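Local coordinates for protein neurotoxin (Clostridium botulinum, PDB 2QN0) that is the light chain of botulinum neurotoxin type C1, a zinc protease that cleaves SNARE proteins, probably syntaxin and SNAP-25, at residues Pro117-Asn121 and Asn177-Ala181. Sequence-based numbering, arbitrary orientation.
Sequences PGNNN and NNTFA
In both Asn121 and Asn178, CG stands beside the backbone N and anti to the carbonyl carbon (chi1 -73° in Asn121), which brings Asn121 ND2 and Asn178 OD1 together. The contact joins two loops of the clostridial neurotoxin zinc protease fold. One runs between helix 101-112 and strand 126-128, the other between strands 169-171 and 190-193. Neither segment is a regular helix or strand. The direct hydrogen bonds across the contact are one from amide to amide and a weak one from a backbone N.

Asn121 ND2 donates to Asn178 OD1 at 2.6 Å, with an N-H...O angle of 157°. The acceptor lies almost in the amide plane of Asn121, and the donor lies in the carbonyl plane of Asn178. The two amide planes are still twisted 50° apart. Asn178 ND2 lies 3.3 Å from Asn119 ND2. Both are donors, so they do not bond to each other. Both ND2 groups are satisfied by one carboxylate: Asp132 OD2 binds Asn119 ND2, and its OD1 binds Asn178 ND2. Asn119 OD1 turns back to its own loop and takes a weak bond from the backbone N of Asn121.

Asn120 lies against Thr179, with CG 3.3 Å from Thr179 OG1. That hydroxyl is hydrogen-bonded to Glu184. Asn120 OD1 receives a long, weak but nearly straight bond from Thr179 N. Deeper in, the CB atoms of Asn119 and Ala181 touch at 4.2 Å, the apolar part of a mostly polar contact. At the outer side one water bridges the loops: it accepts from Asn120 ND2 and Asn121 ND2, and donates to Asn177 O at 2.6 Å.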
loop_
_atom_site.group_PDB
_atom_site.type_symbol
_atom_site.label_atom_id
_atom_site.label_comp_id
_atom_site.label_asym_id
_atom_site.label_seq_id
_atom_site.Cartn_x
_atom_site.Cartn_y
_atom_site.Cartn_z
ATOM N N PRO A 117 6.412 -18.064 5.269
ATOM C CA PRO A 117 5.903 -18.301 6.622
ATOM C C PRO A 117 7.008 -18.410 7.669
ATOM O O PRO A 117 7.431 -19.508 8.033
ATOM C CB PRO A 117 5.105 -19.597 6.467
ATOM C CG PRO A 117 5.856 -20.322 5.401
ATOM C CD PRO A 117 6.170 -19.227 4.399
ATOM N N GLY A 118 7.471 -17.258 8.144
ATOM C CA GLY A 118 8.515 -17.238 9.149
ATOM C C GLY A 118 9.268 -15.926 9.208
ATOM O O GLY A 118 8.999 -15.001 8.437
ATOM N N ASN A 119 10.198 -15.835 10.153
ATOM C CA ASN A 119 11.029 -14.650 10.299
ATOM C C ASN A 119 12.431 -15.087 10.713
ATOM O O ASN A 119 12.740 -16.281 10.703
ATOM C CB ASN A 119 10.442 -13.668 11.325
ATOM C CG ASN A 119 10.346 -14.252 12.720
ATOM O OD1 ASN A 119 11.036 -15.213 13.059
ATOM N ND2 ASN A 119 9.496 -13.653 13.549
ATOM N N ASN A 120 13.273 -14.128 11.077
ATOM C CA ASN A 120 14.648 -14.433 11.463
ATOM C C ASN A 120 14.772 -15.491 12.557
ATOM O O ASN A 120 15.717 -16.280 12.552
ATOM C CB ASN A 120 15.373 -13.148 11.897
ATOM C CG ASN A 120 14.804 -12.545 13.175
ATOM O OD1 ASN A 120 13.609 -12.247 13.267
ATOM N ND2 ASN A 120 15.668 -12.350 14.168
ATOM N N ASN A 121 13.819 -15.522 13.484
ATOM C CA ASN A 121 13.868 -16.485 14.581
ATOM C C ASN A 121 13.168 -17.823 14.340
ATOM O O ASN A 121 13.117 -18.670 15.233
ATOM C CB ASN A 121 13.327 -15.840 15.858
ATOM C CG ASN A 121 14.293 -14.831 16.447
ATOM O OD1 ASN A 121 15.473 -15.126 16.625
ATOM N ND2 ASN A 121 13.797 -13.640 16.757
ATOM N N ASN A 177 11.037 -8.974 20.313
ATOM C CA ASN A 177 12.347 -9.598 20.137
ATOM C C ASN A 177 12.741 -10.028 18.727
ATOM O O ASN A 177 13.759 -10.700 18.548
ATOM C CB ASN A 177 12.485 -10.792 21.086
ATOM C CG ASN A 177 12.388 -10.389 22.547
ATOM O OD1 ASN A 177 13.095 -9.488 23.003
ATOM N ND2 ASN A 177 11.512 -11.056 23.288
ATOM N N ASN A 178 11.955 -9.651 17.724
ATOM C CA ASN A 178 12.288 -10.014 16.351
ATOM C C ASN A 178 12.700 -8.780 15.553
ATOM O O ASN A 178 12.615 -7.653 16.040
ATOM C CB ASN A 178 11.094 -10.676 15.647
ATOM C CG ASN A 178 10.603 -11.921 16.361
ATOM O OD1 ASN A 178 11.395 -12.735 16.840
ATOM N ND2 ASN A 178 9.285 -12.086 16.418
ATOM N N THR A 179 13.162 -9.008 14.329
ATOM C CA THR A 179 13.540 -7.921 13.431
ATOM C C THR A 179 12.483 -7.940 12.329
ATOM O O THR A 179 11.713 -8.893 12.240
ATOM C CB THR A 179 14.937 -8.149 12.820
ATOM O OG1 THR A 179 14.984 -9.439 12.200
ATOM C CG2 THR A 179 16.009 -8.064 13.901
ATOM N N PHE A 180 12.437 -6.905 11.494
ATOM C CA PHE A 180 11.436 -6.835 10.426
ATOM C C PHE A 180 11.665 -7.783 9.253
ATOM O O PHE A 180 12.584 -7.598 8.452
ATOM C CB PHE A 180 11.324 -5.398 9.905
ATOM C CG PHE A 180 10.656 -4.456 10.865
ATOM C CD1 PHE A 180 9.291 -4.555 11.118
ATOM C CD2 PHE A 180 11.391 -3.477 11.528
ATOM C CE1 PHE A 180 8.663 -3.691 12.020
ATOM C CE2 PHE A 180 10.776 -2.607 12.432
ATOM C CZ PHE A 180 9.409 -2.715 12.678
ATOM N N ALA A 181 10.805 -8.792 9.152
ATOM C CA ALA A 181 10.885 -9.782 8.088
ATOM C C ALA A 181 10.727 -9.170 6.693
ATOM O O ALA A 181 11.230 -9.718 5.717
ATOM C CB ALA A 181 9.825 -10.863 8.307
HETATM O O HOH W 1 15.779 -11.117 16.899
#